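Side-chain contact in DNA polymerase III, beta subunit (Eubacterium rectale, PDB 3T0P), which probably tethers DNA polymerases and other proteins to DNA as a ring-shaped, head-to-tail homodimeric sliding clamp, conferring processivity: residues Lys13-Val18 against Lys73-Ile78. Residues are numbered along the deposited sequence; the frame is centred on the assembly and turned at random.
Sequences KGVNIV and KIFSEI
Val15 of helix 8-18 packs against Phe75 and Ser76 of helix 72-81, pairing the two helices of the N-terminal domain in the DNA-clamp fold, whose beta sheets pack against them. Between 13-18 and 73-78 the closest CA atoms are those of Val15 and Ser76, 5.9 Å apart. Toward the sheets, where the Phe75 ring also rests on Ile99 of strand 96-101 and Val15 on Leu45 of strand 43-48, the fit is tight: CG1 of Val15 lies 3.5 Å from CE2 of the Phe75 ring and 3.9 Å from its CD2, meeting the ring at a slant. Phe75 brings its ring across because CG stands anti to the backbone N (chi1 180°). One valine thus spans both partners, as its other methyl, CG2, sits 3.9 Å from both CA and CB of Ser76. The surface buried between the segments is small, 137 Å², and no hydrogen bond crosses between them. Looser, more polar ground lies beside this apolar patch: OD1 of the partly exposed Asn16 stays 5.3 Å from CB of Ser76 and is hydrogen-bonded to NH2 of Arg80, while on the far side of helix 72-81 the CB of Glu77 points away from 13-18 and its OE2 forms a salt bridge with NZ of Lys276 of the second subunit. Ser76 directs its hydroxyl back into its own helix, where OG is hydrogen-bonded to the carbonyl O of Ala72 and lies 2.9 Å from O of Lys73.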
ATOM      1  N   LYS B  13      19.038  -6.680  -8.177  1.00 43.35           N
ATOM      2  CA  LYS B  13      18.634  -5.674  -9.151  1.00 43.98           C
ATOM      3  C   LYS B  13      18.178  -6.379 -10.449  1.00 47.43           C
ATOM      4  O   LYS B  13      17.139  -6.034 -10.976  1.00 45.97           O
ATOM      5  CB  LYS B  13      19.781  -4.671  -9.429  1.00 46.26           C
ATOM      6  CG  LYS B  13      19.404  -3.564 -10.396  1.00 56.87           C
ATOM      7  CD  LYS B  13      20.512  -2.547 -10.560  1.00 74.72           C
ATOM      8  CE  LYS B  13      20.013  -1.308 -11.271  1.00 88.13           C
ATOM      9  NZ  LYS B  13      21.093  -0.298 -11.423  1.00101.03           N
ATOM     10  N   GLY B  14      18.907  -7.403 -10.877  1.00 45.86           N
ATOM     11  CA  GLY B  14      18.585  -8.142 -12.091  1.00 46.40           C
ATOM     12  C   GLY B  14      17.273  -8.899 -12.059  1.00 51.23           C
ATOM     13  O   GLY B  14      16.503  -8.824 -13.027  1.00 50.16           O
ATOM     14  N   VAL B  15      17.015  -9.661 -10.959  1.00 47.21           N
ATOM     15  CA  VAL B  15      15.768 -10.442 -10.853  1.00 46.98           C
ATOM     16  C   VAL B  15      14.575  -9.487 -10.764  1.00 48.73           C
ATOM     17  O   VAL B  15      13.531  -9.795 -11.318  1.00 48.86           O
ATOM     18  CB  VAL B  15      15.733 -11.523  -9.725  1.00 51.47           C
ATOM     19  CG1 VAL B  15      16.979 -12.403  -9.751  1.00 50.91           C
ATOM     20  CG2 VAL B  15      15.518 -10.913  -8.340  1.00 51.08           C
ATOM     21  N   ASN B  16      14.747  -8.328 -10.109  1.00 43.92           N
ATOM     22  CA  ASN B  16      13.721  -7.300  -9.980  1.00 42.57           C
ATOM     23  C   ASN B  16      13.393  -6.648 -11.322  1.00 48.73           C
ATOM     24  O   ASN B  16      12.291  -6.161 -11.500  1.00 50.73           O
ATOM     25  CB  ASN B  16      14.155  -6.239  -8.986  1.00 38.64           C
ATOM     26  CG  ASN B  16      13.944  -6.612  -7.542  1.00 54.28           C
ATOM     27  OD1 ASN B  16      13.288  -7.606  -7.205  1.00 52.03           O
ATOM     28  ND2 ASN B  16      14.486  -5.805  -6.647  1.00 42.18           N
ATOM     29  N   ILE B  17      14.333  -6.630 -12.254  1.00 45.45           N
ATOM     30  CA  ILE B  17      14.096  -6.064 -13.575  1.00 44.27           C
ATOM     31  C   ILE B  17      13.367  -7.089 -14.465  1.00 47.19           C
ATOM     32  O   ILE B  17      12.308  -6.777 -14.991  1.00 47.46           O
ATOM     33  CB  ILE B  17      15.423  -5.545 -14.199  1.00 45.88           C
ATOM     34  CG1 ILE B  17      15.880  -4.245 -13.459  1.00 44.30           C
ATOM     35  CG2 ILE B  17      15.254  -5.299 -15.706  1.00 44.66           C
ATOM     36  CD1 ILE B  17      17.303  -3.820 -13.741  1.00 41.41           C
ATOM     37  N   VAL B  18      13.906  -8.303 -14.606  1.00 43.96           N
ATOM     38  CA  VAL B  18      13.365  -9.317 -15.521  1.00 44.75           C
ATOM     39  C   VAL B  18      12.003  -9.848 -15.078  1.00 51.85           C
ATOM     40  O   VAL B  18      11.227 -10.262 -15.936  1.00 53.38           O
ATOM     41  CB  VAL B  18      14.356 -10.476 -15.841  1.00 48.61           C
ATOM     42  CG1 VAL B  18      15.618  -9.932 -16.502  1.00 48.36           C
ATOM     43  CG2 VAL B  18      14.700 -11.305 -14.605  1.00 48.57           C
ATOM     44  N   LYS B  73       9.203 -16.566  -8.806  1.00 53.05           N
ATOM     45  CA  LYS B  73       8.777 -16.181  -7.462  1.00 53.37           C
ATOM     46  C   LYS B  73       9.743 -16.702  -6.407  1.00 57.37           C
ATOM     47  O   LYS B  73      10.253 -15.902  -5.622  1.00 56.94           O
ATOM     48  CB  LYS B  73       7.345 -16.639  -7.156  1.00 57.72           C
ATOM     49  CG  LYS B  73       6.285 -15.681  -7.697  1.00 77.90           C
ATOM     50  CD  LYS B  73       4.913 -15.901  -7.069  1.00 93.40           C
ATOM     51  N   ILE B  74      10.057 -18.009  -6.426  1.00 53.15           N
ATOM     52  CA  ILE B  74      10.965 -18.604  -5.446  1.00 52.51           C
ATOM     53  C   ILE B  74      12.381 -18.009  -5.573  1.00 53.60           C
ATOM     54  O   ILE B  74      12.949 -17.623  -4.563  1.00 52.26           O
ATOM     55  CB  ILE B  74      10.980 -20.159  -5.525  1.00 56.68           C
ATOM     56  CG1 ILE B  74       9.555 -20.759  -5.367  1.00 58.64           C
ATOM     57  CG2 ILE B  74      11.953 -20.778  -4.507  1.00 56.82           C
ATOM     58  CD1 ILE B  74       8.611 -20.185  -4.165  1.00 68.81           C
ATOM     59  N   PHE B  75      12.925 -17.908  -6.794  1.00 48.54           N
ATOM     60  CA  PHE B  75      14.269 -17.395  -7.003  1.00 47.38           C
ATOM     61  C   PHE B  75      14.396 -15.930  -6.551  1.00 48.78           C
ATOM     62  O   PHE B  75      15.350 -15.613  -5.861  1.00 46.97           O
ATOM     63  CB  PHE B  75      14.700 -17.577  -8.459  1.00 49.46           C
ATOM     64  CG  PHE B  75      16.077 -17.076  -8.788  1.00 50.53           C
ATOM     65  CD1 PHE B  75      17.182 -17.507  -8.065  1.00 54.62           C
ATOM     66  CD2 PHE B  75      16.283 -16.248  -9.876  1.00 53.31           C
ATOM     67  CE1 PHE B  75      18.467 -17.067  -8.394  1.00 56.65           C
ATOM     68  CE2 PHE B  75      17.565 -15.821 -10.214  1.00 57.13           C
ATOM     69  CZ  PHE B  75      18.647 -16.208  -9.455  1.00 56.09           C
ATOM     70  N   SER B  76      13.435 -15.063  -6.887  1.00 46.48           N
ATOM     71  CA  SER B  76      13.493 -13.672  -6.450  1.00 46.44           C
ATOM     72  C   SER B  76      13.382 -13.559  -4.920  1.00 51.19           C
ATOM     73  O   SER B  76      14.128 -12.789  -4.319  1.00 51.52           O
ATOM     74  CB  SER B  76      12.407 -12.832  -7.123  1.00 49.88           C
ATOM     75  OG  SER B  76      11.135 -13.423  -6.955  1.00 67.95           O
ATOM     76  N   GLU B  77      12.480 -14.323  -4.292  1.00 47.83           N
ATOM     77  CA  GLU B  77      12.305 -14.278  -2.838  1.00 47.83           C
ATOM     78  C   GLU B  77      13.578 -14.787  -2.149  1.00 47.83           C
ATOM     79  O   GLU B  77      13.997 -14.204  -1.157  1.00 45.32           O
ATOM     80  CB  GLU B  77      11.070 -15.073  -2.408  1.00 50.58           C
ATOM     81  CG  GLU B  77      10.457 -14.576  -1.118  1.00 70.67           C
ATOM     82  CD  GLU B  77       8.969 -14.831  -0.947  1.00106.78           C
ATOM     83  OE1 GLU B  77       8.216 -14.617  -1.926  1.00122.18           O
ATOM     84  OE2 GLU B  77       8.550 -15.178   0.183  1.00 90.38           O
ATOM     85  N   ILE B  78      14.257 -15.801  -2.734  1.00 44.67           N
ATOM     86  CA  ILE B  78      15.514 -16.314  -2.178  1.00 44.30           C
ATOM     87  C   ILE B  78      16.560 -15.196  -2.214  1.00 49.63           C
ATOM     88  O   ILE B  78      17.102 -14.863  -1.172  1.00 49.42           O
ATOM     89  CB  ILE B  78      16.017 -17.602  -2.881  1.00 46.46           C
ATOM     90  CG1 ILE B  78      15.108 -18.800  -2.555  1.00 46.35           C
ATOM     91  CG2 ILE B  78      17.483 -17.917  -2.524  1.00 48.12           C
ATOM     92  CD1 ILE B  78      15.435 -20.109  -3.282  1.00 40.51           C
TER